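Local coordinates for nuclear import protein MOG1 (Saccharomyces cerevisiae, PDB 1JHS) that binds the Ran-family GTPase Gsp1 and takes part in the Ran system for nuclear protein import and poly(A)+ mRNA export, at residues A[15-20]-A[173-178]; A[49-54]-A[166-171]; A[62-67]-A[137-142]; A[71-76]-A[128-133]; A[89-94]-A[107-112]. The protein carries 1 engineered substitution. All coordinates share one frame; numbering follows the deposited sequence.

Contact 1: A[15-20]-A[173-178]; sequences TVVPPG and QEMVRK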
# COMPACT_ATOMS: atom_id res chain seq x y z
N THR A 15 5.46 -8.50 -9.41
CA THR A 15 5.05 -8.64 -8.02
C THR A 15 3.75 -9.41 -8.15
O THR A 15 3.50 -10.03 -9.19
CB THR A 15 4.88 -7.27 -7.29
OG1 THR A 15 4.53 -7.50 -5.92
CG2 THR A 15 3.80 -6.42 -7.96
N VAL A 16 2.91 -9.40 -7.12
CA VAL A 16 1.64 -10.13 -7.23
C VAL A 16 0.50 -9.24 -6.79
O VAL A 16 0.72 -8.28 -6.05
CB VAL A 16 1.63 -11.39 -6.34
CG1 VAL A 16 2.75 -12.33 -6.76
CG2 VAL A 16 1.81 -10.99 -4.85
N VAL A 17 -0.71 -9.55 -7.29
CA VAL A 17 -1.93 -8.86 -6.87
C VAL A 17 -3.05 -9.91 -6.76
O VAL A 17 -2.96 -11.00 -7.35
CB VAL A 17 -2.38 -7.69 -7.83
CG1 VAL A 17 -1.22 -6.69 -8.03
CG2 VAL A 17 -2.88 -8.24 -9.15
N PRO A 18 -4.10 -9.61 -5.98
CA PRO A 18 -5.19 -10.59 -5.84
C PRO A 18 -6.02 -10.78 -7.10
O PRO A 18 -6.09 -9.90 -7.95
CB PRO A 18 -6.07 -10.01 -4.73
CG PRO A 18 -5.16 -9.07 -3.98
CD PRO A 18 -4.34 -8.45 -5.12
N PRO A 19 -6.67 -11.95 -7.21
CA PRO A 19 -7.51 -12.15 -8.39
C PRO A 19 -8.68 -11.16 -8.34
O PRO A 19 -9.11 -10.72 -7.26
CB PRO A 19 -7.96 -13.61 -8.26
CG PRO A 19 -7.81 -13.93 -6.78
CD PRO A 19 -6.54 -13.18 -6.41
N GLY A 20 -9.17 -10.75 -9.50
CA GLY A 20 -10.28 -9.81 -9.53
C GLY A 20 -9.85 -8.36 -9.49
O GLY A 20 -10.71 -7.46 -9.51
N GLN A 173 2.72 -7.66 2.48
CA GLN A 173 3.97 -8.37 2.71
C GLN A 173 4.30 -9.32 1.56
O GLN A 173 5.47 -9.46 1.17
CB GLN A 173 3.94 -9.07 4.07
CG GLN A 173 3.99 -8.03 5.22
CD GLN A 173 4.45 -8.58 6.56
OE1 GLN A 173 3.95 -9.62 7.03
NE2 GLN A 173 5.42 -7.88 7.20
N GLU A 174 3.29 -9.98 1.00
CA GLU A 174 3.53 -10.88 -0.14
C GLU A 174 4.01 -10.09 -1.37
O GLU A 174 4.87 -10.57 -2.11
CB GLU A 174 2.28 -11.69 -0.50
CG GLU A 174 1.83 -12.65 0.62
CD GLU A 174 0.81 -13.68 0.16
OE1 GLU A 174 0.24 -14.38 1.04
OE2 GLU A 174 0.57 -13.81 -1.07
N MET A 175 3.47 -8.89 -1.58
CA MET A 175 3.90 -8.05 -2.69
C MET A 175 5.37 -7.69 -2.52
O MET A 175 6.15 -7.65 -3.50
CB MET A 175 3.07 -6.77 -2.76
CG MET A 175 1.60 -7.03 -3.15
SD MET A 175 0.78 -5.46 -3.47
CE MET A 175 1.54 -4.97 -5.06
N VAL A 176 5.77 -7.43 -1.28
CA VAL A 176 7.16 -7.08 -1.01
C VAL A 176 8.08 -8.27 -1.21
O VAL A 176 9.14 -8.15 -1.84
CB VAL A 176 7.30 -6.55 0.43
CG1 VAL A 176 8.79 -6.46 0.85
CG2 VAL A 176 6.62 -5.19 0.53
N ARG A 177 7.68 -9.42 -0.69
CA ARG A 177 8.50 -10.62 -0.84
C ARG A 177 8.61 -11.08 -2.28
O ARG A 177 9.65 -11.62 -2.67
CB ARG A 177 7.97 -11.75 0.04
CG ARG A 177 8.34 -11.51 1.50
CD ARG A 177 8.21 -12.75 2.30
NE ARG A 177 9.00 -12.70 3.52
CZ ARG A 177 8.91 -11.76 4.42
NH1 ARG A 177 8.05 -10.78 4.20
NH2 ARG A 177 9.61 -11.82 5.56
N LYS A 178 7.56 -10.85 -3.06
CA LYS A 178 7.53 -11.25 -4.48
C LYS A 178 8.05 -10.20 -5.46
O LYS A 178 8.18 -10.47 -6.67
CB LYS A 178 6.09 -11.59 -4.88
CG LYS A 178 5.58 -12.91 -4.33
CD LYS A 178 6.09 -14.06 -5.17
CE LYS A 178 5.38 -15.35 -4.78
NZ LYS A 178 5.63 -16.40 -5.82
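The hydroxyl OG1 of T15 donates a hydrogen bond of 2.9 Å to the carbonyl O of M175, in the last turns of the helix. With OG1 trans to the amide nitrogen of its own residue (chi1 -178°), the threonine aims its hydroxyl at the helix, and the donor reaches that carbonyl only 17° from its plane. T15 CG2 lies 4.0 Å from M175 CE, so this one small residue supplies both a polar link and an apolar patch. M175 then folds round the strand backbone. M175 CG comes within 3.3 Å of V16 O and M175 CE within 3.6 Å of the same oxygen, the bend at chi3 bringing the methyl back. V16 O is buried here and has no hydrogen-bond partner in the model, met on this side by CG, SD and CE of the methionine. The contact lays helix 163-178 against strand 13-17, the middle strand of a small three-stranded antiparallel sheet; residues 15-17 and 173-178 run nearly antiparallel, at 154°, with their axes 6.6 Å apart. T15 and V17 also touch V6 of strand 4-8, while M175 reaches I57 of the large sheet. Nearer the helix end, V16 CG1 rests 3.8 Å from K178 CG. The lysine suits a partly covered border position, since its methylenes cover the valine while its chain, bent at chi2, leads the amine away.

Contact 2: A[49-54]-A[166-171]; sequences DGLATN and HAVYQL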
# COMPACT_ATOMS: atom_id res chain seq x y z
N ASP A 49 -9.98 -14.94 0.25
CA ASP A 49 -9.02 -13.85 0.48
C ASP A 49 -9.11 -13.02 1.74
O ASP A 49 -8.10 -12.61 2.30
CB ASP A 49 -9.10 -12.83 -0.69
CG ASP A 49 -8.26 -13.24 -1.84
OD1 ASP A 49 -7.92 -12.37 -2.66
OD2 ASP A 49 -7.94 -14.45 -1.93
N GLY A 50 -10.34 -12.72 2.14
CA GLY A 50 -10.54 -11.86 3.29
C GLY A 50 -10.72 -10.42 2.81
O GLY A 50 -10.98 -9.54 3.61
N LEU A 51 -10.59 -10.19 1.50
CA LEU A 51 -10.75 -8.85 0.93
C LEU A 51 -12.21 -8.58 0.59
O LEU A 51 -13.01 -9.51 0.48
CB LEU A 51 -9.89 -8.69 -0.33
CG LEU A 51 -8.39 -8.97 -0.16
CD1 LEU A 51 -7.62 -8.68 -1.47
CD2 LEU A 51 -7.88 -8.09 0.97
N ALA A 52 -12.59 -7.32 0.45
CA ALA A 52 -13.97 -6.99 0.09
C ALA A 52 -13.97 -6.63 -1.40
O ALA A 52 -13.48 -7.43 -2.21
CB ALA A 52 -14.49 -5.84 0.96
N THR A 53 -14.49 -5.47 -1.78
CA THR A 53 -14.48 -5.11 -3.20
C THR A 53 -14.05 -3.67 -3.46
O THR A 53 -14.19 -3.21 -4.59
CB THR A 53 -15.88 -5.30 -3.92
OG1 THR A 53 -16.81 -4.33 -3.42
CG2 THR A 53 -16.45 -6.69 -3.66
N ASN A 54 -13.51 -2.98 -2.46
CA ASN A 54 -13.15 -1.58 -2.65
C ASN A 54 -11.70 -1.18 -2.40
O ASN A 54 -11.41 0.00 -2.35
CB ASN A 54 -14.08 -0.68 -1.83
CG ASN A 54 -13.91 -0.88 -0.32
OD1 ASN A 54 -13.14 -1.74 0.11
ND2 ASN A 54 -14.65 -0.10 0.49
N HIS A 166 -5.96 -7.28 8.46
CA HIS A 166 -4.96 -8.34 8.60
C HIS A 166 -4.72 -8.97 7.22
O HIS A 166 -3.57 -9.31 6.85
CB HIS A 166 -5.48 -9.40 9.58
CG HIS A 166 -4.50 -10.49 9.86
ND1 HIS A 166 -4.21 -11.48 8.94
CD2 HIS A 166 -3.70 -10.72 10.92
CE1 HIS A 166 -3.26 -12.27 9.42
NE2 HIS A 166 -2.93 -11.83 10.62
N ALA A 167 -5.78 -9.09 6.43
CA ALA A 167 -5.67 -9.69 5.10
C ALA A 167 -4.87 -8.75 4.20
O ALA A 167 -3.97 -9.19 3.47
CB ALA A 167 -7.05 -9.93 4.53
N VAL A 168 -5.18 -7.45 4.26
CA VAL A 168 -4.46 -6.48 3.45
C VAL A 168 -2.97 -6.46 3.81
O VAL A 168 -2.11 -6.37 2.95
CB VAL A 168 -5.07 -5.07 3.63
CG1 VAL A 168 -4.13 -3.99 3.05
CG2 VAL A 168 -6.43 -5.05 2.93
N TYR A 169 -2.66 -6.59 5.09
CA TYR A 169 -1.27 -6.58 5.50
C TYR A 169 -0.56 -7.82 4.98
O TYR A 169 0.62 -7.76 4.63
CB TYR A 169 -1.14 -6.51 7.02
CG TYR A 169 0.26 -6.18 7.46
CD1 TYR A 169 0.86 -4.96 7.12
CD2 TYR A 169 0.99 -7.07 8.25
CE1 TYR A 169 2.15 -4.63 7.58
CE2 TYR A 169 2.28 -6.76 8.70
CZ TYR A 169 2.84 -5.54 8.37
OH TYR A 169 4.09 -5.22 8.85
N GLN A 170 -1.26 -8.95 4.92
CA GLN A 170 -0.62 -10.14 4.39
C GLN A 170 -0.32 -9.92 2.90
O GLN A 170 0.76 -10.24 2.41
CB GLN A 170 -1.51 -11.37 4.55
CG GLN A 170 -0.82 -12.63 4.07
CD GLN A 170 -1.65 -13.88 4.31
OE1 GLN A 170 -2.54 -13.89 5.19
NE2 GLN A 170 -1.37 -14.93 3.55
N LEU A 171 -1.29 -9.35 2.18
CA LEU A 171 -1.09 -9.06 0.76
C LEU A 171 0.12 -8.14 0.58
O LEU A 171 0.98 -8.38 -0.25
CB LEU A 171 -2.33 -8.38 0.17
CG LEU A 171 -2.18 -7.70 -1.19
CD1 LEU A 171 -1.78 -8.72 -2.26
CD2 LEU A 171 -3.52 -7.04 -1.57
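The irregular chain at G50 passes close over helix 163-178, with G50 CA 5.6 Å from A167 CA. G50 has a positive phi of 95°, a conformation in which a side chain would press on the carbonyl O of D49 and also crowd the A167 methyl; glycine therefore fits on both counts. From the helix, the small A167 CB lets the loop come close and packs 3.6 Å from D49 O. L51 provides the main apolar grip. Its CG lies trans to the carbonyl carbon (chi1 -56°), and the branch it carries extends to the helix: L51 CD2 touches V168 CG2 at 3.9 Å and A167 CB at 4.1 Å, the leucine and valine side chains meeting at about a right angle. The other methyl, L51 CD1, is 4.4 Å from L171 CD2, a looser touch one turn further on. P18 packs against both L51 and L171, while D49 turns its carboxylate to a salt bridge with R41. N54 OD1 of the same loop bonds R164 NH1 of the helix, but between 49-54 and 166-171 the fit rests on van der Waals packing, and so on the shapes of glycine, alanine and leucine.

Contact 3: A[62-67]-A[137-142]; sequences LETVDK and DTDVVI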
# COMPACT_ATOMS: atom_id res chain seq x y z
N LEU A 62 9.72 6.31 -6.62
CA LEU A 62 10.08 7.64 -6.17
C LEU A 62 11.59 7.82 -5.98
O LEU A 62 12.34 6.86 -5.90
CB LEU A 62 9.36 7.93 -4.84
CG LEU A 62 7.82 7.81 -4.86
CD1 LEU A 62 7.26 8.06 -3.45
CD2 LEU A 62 7.26 8.84 -5.84
N GLU A 63 12.04 9.06 -5.91
CA GLU A 63 13.47 9.30 -5.69
C GLU A 63 13.77 8.90 -4.25
O GLU A 63 12.91 9.01 -3.38
CB GLU A 63 13.78 10.77 -5.85
CG GLU A 63 13.45 11.36 -7.17
CD GLU A 63 13.72 12.85 -7.14
OE1 GLU A 63 14.65 13.24 -6.37
OE2 GLU A 63 13.03 13.62 -7.86
N THR A 64 14.99 8.45 -4.00
CA THR A 64 15.38 8.07 -2.65
C THR A 64 15.33 9.28 -1.72
O THR A 64 15.81 10.35 -2.08
CB THR A 64 16.83 7.53 -2.60
OG1 THR A 64 16.95 6.38 -3.46
CG2 THR A 64 17.19 7.11 -1.16
N VAL A 65 14.76 9.13 -0.53
CA VAL A 65 14.76 10.25 0.39
C VAL A 65 16.07 10.20 1.20
O VAL A 65 16.57 9.12 1.54
CB VAL A 65 13.52 10.24 1.33
CG1 VAL A 65 13.51 9.00 2.20
CG2 VAL A 65 13.53 11.49 2.17
N ASP A 66 16.62 11.38 1.49
CA ASP A 66 17.87 11.49 2.22
C ASP A 66 17.79 11.15 3.71
O ASP A 66 18.12 11.97 4.55
CB ASP A 66 18.45 12.89 2.05
CG ASP A 66 19.85 13.03 2.63
OD1 ASP A 66 20.67 12.09 2.46
OD2 ASP A 66 20.14 14.07 3.27
N LYS A 67 17.35 9.93 4.01
CA LYS A 67 17.26 9.45 5.39
C LYS A 67 17.87 8.05 5.34
O LYS A 67 17.37 7.20 4.60
CB LYS A 67 15.80 9.32 5.85
CG LYS A 67 14.97 10.59 5.79
CD LYS A 67 15.07 11.41 7.06
CE LYS A 67 14.09 12.59 7.00
NZ LYS A 67 13.92 13.23 8.34
N ASP A 137 18.93 4.68 -6.81
CA ASP A 137 18.45 5.90 -6.17
C ASP A 137 16.93 5.97 -6.27
O ASP A 137 16.36 7.02 -6.59
CB ASP A 137 19.04 7.11 -6.86
CG ASP A 137 19.56 8.10 -5.89
OD1 ASP A 137 20.61 7.83 -5.24
OD2 ASP A 137 18.88 9.15 -5.75
N THR A 138 16.29 4.84 -6.04
CA THR A 138 14.84 4.79 -6.12
C THR A 138 14.26 4.18 -4.85
O THR A 138 14.74 3.15 -4.39
CB THR A 138 14.39 3.96 -7.33
OG1 THR A 138 14.86 4.59 -8.53
CG2 THR A 138 12.88 3.83 -7.37
N ASP A 139 13.24 4.83 -4.29
CA ASP A 139 12.52 4.31 -3.12
C ASP A 139 11.16 3.87 -3.70
O ASP A 139 10.40 4.72 -4.20
CB ASP A 139 12.28 5.41 -2.07
CG ASP A 139 13.35 5.43 -0.98
OD1 ASP A 139 14.16 4.46 -0.93
OD2 ASP A 139 13.38 6.40 -0.17
N VAL A 140 10.90 2.56 -3.71
CA VAL A 140 9.62 2.06 -4.22
C VAL A 140 8.60 2.11 -3.07
O VAL A 140 8.85 1.52 -2.01
CB VAL A 140 9.72 0.61 -4.66
CG1 VAL A 140 8.35 0.13 -5.21
CG2 VAL A 140 10.82 0.48 -5.72
N VAL A 141 7.47 2.79 -3.28
CA VAL A 141 6.44 2.87 -2.23
C VAL A 141 5.17 2.17 -2.73
O VAL A 141 4.63 2.52 -3.77
CB VAL A 141 6.14 4.34 -1.82
CG1 VAL A 141 5.04 4.39 -0.74
CG2 VAL A 141 7.42 5.00 -1.26
N ILE A 142 4.73 1.16 -1.99
CA ILE A 142 3.52 0.43 -2.36
C ILE A 142 2.45 0.82 -1.35
O ILE A 142 2.69 0.69 -0.14
CB ILE A 142 3.72 -1.11 -2.30
CG1 ILE A 142 4.84 -1.54 -3.27
CG2 ILE A 142 2.43 -1.82 -2.73
CD1 ILE A 142 5.03 -3.08 -3.42
O HOH W 1 16.66 4.12 -2.18
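The carboxylate of D139 has one face covered by T64, whose CA stands 3.7 Å from the carboxylate carbon CG, nearly straight above it, with the threonine methyl CG2 over the same side. From this side too the backbone N of V65 donates to OD2 of D139 at 3.1 Å, a straight bond (168°) that meets the oxygen 52° out of the carboxylate plane. A water held by T64 OG1 gives a hydrogen to D139 OD1 at 2.8 Å, again from that face. H77 NE2 and R132 NE complete the set, the histidine bonding OD2 and the arginine forming a salt bridge with OD1. So many donors would probably stabilise the ionised form, and aspartate suits the place because both its oxygens are used. The side chain lies where strand 56-63 parts from strand 138-147, neighbours inside the seven-stranded antiparallel sheet. L62 and D139 form a hydrogen-bonded pair, with L62 N to D139 O at 3.0 Å and D139 N to L62 O at 2.7 Å; E63 and T138 follow as a non-hydrogen-bonded pair. Just beyond, T64 N reaches D137 O over a long 3.3 Å, from well above the carbonyl plane. D137 and T138 together face L133 in a G1 beta bulge, and D137 takes the positive phi of its first position (49°), which aspartate tolerates better than a beta-branched residue. On the helix-covered side of the sheet, L62 CD1 packs 3.8 Å from V141 CG2, both side chains also touching H77.

Contact 4: A[71-76]-A[128-133]; sequences KEAWQF and VALIRL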
# COMPACT_ATOMS: atom_id res chain seq x y z
N LYS A 71 13.37 2.62 8.79
CA LYS A 71 12.07 3.03 9.35
C LYS A 71 11.82 4.53 9.20
O LYS A 71 10.69 4.97 8.95
CB LYS A 71 11.97 2.64 10.84
CG LYS A 71 10.71 3.19 11.50
CD LYS A 71 10.38 2.53 12.81
CE LYS A 71 9.07 3.07 13.38
NZ LYS A 71 8.83 2.49 14.75
N GLU A 72 12.86 5.34 9.38
CA GLU A 72 12.71 6.78 9.22
C GLU A 72 12.35 7.13 7.78
O GLU A 72 11.51 8.02 7.55
CB GLU A 72 14.01 7.49 9.63
CG GLU A 72 14.01 7.96 11.06
CD GLU A 72 15.35 8.57 11.47
OE1 GLU A 72 16.00 9.24 10.63
OE2 GLU A 72 15.75 8.36 12.64
N ALA A 73 12.96 6.44 6.82
CA ALA A 73 12.64 6.69 5.41
C ALA A 73 11.17 6.31 5.15
O ALA A 73 10.44 6.99 4.43
CB ALA A 73 13.57 5.86 4.50
N TRP A 74 10.75 5.21 5.76
CA TRP A 74 9.38 4.75 5.59
C TRP A 74 8.42 5.79 6.17
O TRP A 74 7.43 6.17 5.52
CB TRP A 74 9.21 3.39 6.26
CG TRP A 74 7.80 2.84 6.25
CD1 TRP A 74 7.20 2.13 5.23
CD2 TRP A 74 6.85 2.93 7.30
NE1 TRP A 74 5.93 1.75 5.62
CE2 TRP A 74 5.69 2.23 6.89
CE3 TRP A 74 6.86 3.53 8.58
CZ2 TRP A 74 4.54 2.12 7.69
CZ3 TRP A 74 5.71 3.42 9.38
CH2 TRP A 74 4.58 2.71 8.93
N GLN A 75 8.70 6.26 7.38
CA GLN A 75 7.82 7.27 8.00
C GLN A 75 7.70 8.51 7.13
O GLN A 75 6.64 9.11 7.03
CB GLN A 75 8.36 7.66 9.39
CG GLN A 75 8.35 6.49 10.38
CD GLN A 75 8.94 6.88 11.74
OE1 GLN A 75 10.10 7.33 11.83
NE2 GLN A 75 8.17 6.72 12.79
N PHE A 76 8.81 8.89 6.50
CA PHE A 76 8.83 10.05 5.63
C PHE A 76 7.87 9.84 4.46
O PHE A 76 7.09 10.74 4.11
CB PHE A 76 10.25 10.26 5.08
CG PHE A 76 10.35 11.35 4.04
CD1 PHE A 76 10.59 12.67 4.41
CD2 PHE A 76 10.16 11.06 2.69
CE1 PHE A 76 10.62 13.68 3.45
CE2 PHE A 76 10.20 12.07 1.72
CZ PHE A 76 10.43 13.38 2.10
N VAL A 128 1.30 0.41 3.88
CA VAL A 128 2.37 1.08 3.15
C VAL A 128 3.66 0.27 3.24
O VAL A 128 4.06 -0.13 4.34
CB VAL A 128 2.67 2.48 3.72
CG1 VAL A 128 3.81 3.16 2.92
CG2 VAL A 128 1.41 3.34 3.67
N ALA A 129 4.29 0.02 2.10
CA ALA A 129 5.56 -0.70 2.09
C ALA A 129 6.61 0.14 1.39
O ALA A 129 6.31 0.86 0.44
CB ALA A 129 5.42 -2.04 1.40
N LEU A 130 7.85 0.05 1.88
CA LEU A 130 8.96 0.76 1.27
C LEU A 130 9.97 -0.30 0.86
O LEU A 130 10.28 -1.19 1.66
CB LEU A 130 9.62 1.70 2.28
CG LEU A 130 10.98 2.28 1.85
CD1 LEU A 130 10.86 3.11 0.53
CD2 LEU A 130 11.50 3.16 3.00
N ILE A 131 10.45 -0.23 -0.38
CA ILE A 131 11.48 -1.14 -0.88
C ILE A 131 12.54 -0.18 -1.42
O ILE A 131 12.31 0.50 -2.41
CB ILE A 131 10.95 -2.02 -2.04
CG1 ILE A 131 9.85 -2.94 -1.52
CG2 ILE A 131 12.10 -2.86 -2.60
CD1 ILE A 131 9.04 -3.70 -2.60
N ARG A 132 13.69 -0.12 -0.75
CA ARG A 132 14.74 0.80 -1.18
C ARG A 132 15.66 0.19 -2.23
O ARG A 132 16.36 -0.78 -1.95
CB ARG A 132 15.57 1.21 0.05
CG ARG A 132 14.70 1.56 1.29
CD ARG A 132 15.45 2.51 2.24
NE ARG A 132 15.44 3.87 1.70
CZ ARG A 132 16.11 4.90 2.23
NH1 ARG A 132 16.86 4.72 3.32
NH2 ARG A 132 15.99 6.11 1.70
N LEU A 133 15.63 0.74 -3.45
CA LEU A 133 16.52 0.28 -4.51
C LEU A 133 17.67 1.29 -4.55
O LEU A 133 17.79 2.12 -5.47
CB LEU A 133 15.79 0.24 -5.84
CG LEU A 133 14.59 -0.72 -5.86
CD1 LEU A 133 13.97 -0.71 -7.26
CD2 LEU A 133 15.05 -2.15 -5.50
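W74 stands edge-on to strand 124-133, where helix 70-83 packs across the seven-stranded antiparallel sheet; the short segments 71-76 and 128-133 cross at 127° with their axes 8.6 Å apart. The strand alternates, so V128, L130 and R132 all turn to the helix. CG of W74 is trans to the backbone N (chi1 176°), which sends NE1 back along the strand to V128. W74 NE1 donates to V128 O at 2.9 Å; the oxygen lies almost in the ring plane, while the indole N-H comes in from well above the plane of the carbonyl. Tryptophan thus combines a large apolar surface with a donor for a buried carbonyl. L130 CB also sits at the ring edge, 3.8 Å from W74 CD1, and the two side chains run at a slant to one another. The leucine continues under the helix backbone, L130 CD2 lying 3.5 Å from W74 N. F104 also meets the indole, the planes about 50° apart. The guanidinium of R132 is turned flat toward the helix, with NH1 bonded to K67 O. Alanine is small enough to fit over it: A73 CB lies above the centre of the group, 3.5 Å from R132 CZ, and also touches L130 CD2 at 3.7 Å.

Contact 5: A[89-94]-A[107-112]; sequences KWEALQ and LVMEVA
From CB outward, W90 is laid over the neighbouring strand at V108. W90 CB is 3.4 Å from M109 O and also touches V108 CG1; CG and CD2 follow along that same methyl, and W90 CE3 makes the closest ring approach, 3.6 Å from V108 CG1. W90 CZ3 passes on to the second methyl, V108 CG2, at 3.9 Å. The indole takes the tight rotamer with CG between backbone N and carbonyl carbon (chi1 49°), which sets the ring over V108. Its NE1 bonds E79, and the ring touches V78 and T82, so the tryptophan packs between sheet and helix 70-83. Strands 87-99 and 103-113 form an antiparallel beta hairpin at one border of the seven-stranded sheet. E91 and M109 are a hydrogen-bonded pair, with E91 N to M109 O at 2.8 Å. A classic beta bulge sets V111 and A112 against K89: K89 O accepts from V111 N at 2.8 Å, almost straight, and from A112 N at 3.2 Å, both arriving from the same side of the carbonyl plane. A second bulge brings Q94 opposite L107, while L93 N bonds L107 O. On the face away from W90, E91 and M109 run side by side, and the extended glutamate lays E91 CG and CD 3.6 Å from V111 CG1. Backbone bonds thus set the register through both bulges, while the side chains divide the work: W90 and V108 fill the helix-covered face, and the exposed E91 and K89 use their methylenes to cover apolar neighbours.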
# COMPACT_ATOMS: atom_id res chain seq x y z
N LYS A 89 -1.74 13.70 12.07
CA LYS A 89 -1.09 12.72 12.94
C LYS A 89 -1.63 11.36 12.55
O LYS A 89 -2.82 11.21 12.27
CB LYS A 89 -1.40 12.97 14.42
CG LYS A 89 -1.02 14.36 14.89
CD LYS A 89 -1.15 14.53 16.40
CE LYS A 89 -0.72 15.96 16.78
NZ LYS A 89 -0.55 16.05 18.24
N TRP A 90 -0.76 10.37 12.55
CA TRP A 90 -1.19 9.04 12.20
C TRP A 90 -0.49 8.04 13.09
O TRP A 90 0.51 8.37 13.77
CB TRP A 90 -0.86 8.72 10.72
CG TRP A 90 0.58 9.03 10.30
CD1 TRP A 90 1.05 10.22 9.82
CD2 TRP A 90 1.69 8.12 10.30
NE1 TRP A 90 2.40 10.12 9.52
CE2 TRP A 90 2.81 8.84 9.80
CE3 TRP A 90 1.86 6.78 10.66
CZ2 TRP A 90 4.09 8.25 9.67
CZ3 TRP A 90 3.13 6.19 10.53
CH2 TRP A 90 4.22 6.93 10.03
N GLU A 91 -1.01 6.82 13.10
CA GLU A 91 -0.37 5.79 13.90
C GLU A 91 -0.16 4.53 13.08
O GLU A 91 -0.91 4.25 12.13
CB GLU A 91 -1.18 5.50 15.16
CG GLU A 91 -2.55 4.88 15.00
CD GLU A 91 -3.24 4.67 16.38
OE1 GLU A 91 -4.33 4.05 16.42
OE2 GLU A 91 -2.69 5.13 17.40
N ALA A 92 0.89 3.80 13.43
CA ALA A 92 1.20 2.56 12.75
C ALA A 92 0.48 1.47 13.53
O ALA A 92 0.87 1.18 14.66
CB ALA A 92 2.71 2.32 12.74
N LEU A 93 -0.56 0.88 12.93
CA LEU A 93 -1.30 -0.20 13.59
C LEU A 93 -0.48 -1.48 13.61
O LEU A 93 -0.65 -2.32 14.50
CB LEU A 93 -2.62 -0.47 12.86
CG LEU A 93 -3.56 0.72 12.68
CD1 LEU A 93 -4.88 0.24 12.11
CD2 LEU A 93 -3.78 1.41 14.01
N GLN A 94 0.38 -1.63 12.61
CA GLN A 94 1.26 -2.79 12.49
C GLN A 94 2.53 -2.31 11.77
O GLN A 94 2.46 -1.38 10.96
CB GLN A 94 0.59 -3.89 11.67
CG GLN A 94 1.33 -5.21 11.73
CD GLN A 94 0.40 -6.38 11.95
OE1 GLN A 94 -0.71 -6.20 12.45
NE2 GLN A 94 0.86 -7.57 11.63
N LEU A 107 0.80 -0.88 8.57
CA LEU A 107 -0.58 -0.46 8.31
C LEU A 107 -0.65 0.89 9.04
O LEU A 107 -0.19 1.01 10.18
CB LEU A 107 -1.59 -1.41 8.94
CG LEU A 107 -1.80 -2.78 8.33
CD1 LEU A 107 -2.86 -3.47 9.18
CD2 LEU A 107 -2.26 -2.67 6.88
N VAL A 108 -1.24 1.88 8.41
CA VAL A 108 -1.28 3.23 8.96
C VAL A 108 -2.70 3.78 9.00
O VAL A 108 -3.51 3.45 8.13
CB VAL A 108 -0.40 4.14 8.07
CG1 VAL A 108 -0.62 5.62 8.39
CG2 VAL A 108 1.09 3.74 8.29
N MET A 109 -2.99 4.60 10.00
CA MET A 109 -4.32 5.17 10.13
C MET A 109 -4.23 6.55 10.73
O MET A 109 -3.47 6.79 11.68
CB MET A 109 -5.18 4.29 11.04
CG MET A 109 -6.67 4.67 11.10
SD MET A 109 -7.53 3.54 12.26
CE MET A 109 -6.59 3.87 13.67
N GLU A 110 -4.98 7.48 10.15
CA GLU A 110 -5.02 8.85 10.65
C GLU A 110 -5.63 8.84 12.05
O GLU A 110 -6.56 8.06 12.31
CB GLU A 110 -5.94 9.70 9.74
CG GLU A 110 -6.53 10.95 10.43
CD GLU A 110 -7.42 11.74 9.49
OE1 GLU A 110 -6.89 12.21 8.46
OE2 GLU A 110 -8.64 11.89 9.77
N VAL A 111 -5.10 9.66 12.95
CA VAL A 111 -5.72 9.79 14.27
C VAL A 111 -6.09 11.26 14.47
O VAL A 111 -6.87 11.59 15.36
CB VAL A 111 -4.82 9.26 15.43
CG1 VAL A 111 -4.69 7.74 15.31
CG2 VAL A 111 -3.46 9.95 15.45
N ALA A 112 -5.54 12.14 13.64
CA ALA A 112 -5.87 13.57 13.72
C ALA A 112 -5.78 14.22 12.35
O ALA A 112 -4.93 13.83 11.52
CB ALA A 112 -4.95 14.29 14.71

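Contacts 1 and 2 share helix 163-178 and touch through P18, whose CG lies 3.5 Å from L51 CD1; their centres are about 11 Å apart. Contacts 3 and 4 are closer still, centres about 7 Å apart, because strands 124-133 and 138-147 are neighbours and R132 serves both. Contact 4 passes into contact 5 where W74 CH2 meets V108 CG2 at 3.7 Å. Helices 163-178 and 70-83 lie on opposite faces of the large sheet: V176 CG2 of contact 1 packs 3.5 Å from A129 CB of contact 4, and A129 points to the face opposite to V128 and L130. Y169 joins contact 2 to contact 5, with Y169 CD1 3.6 Å from L107 CG.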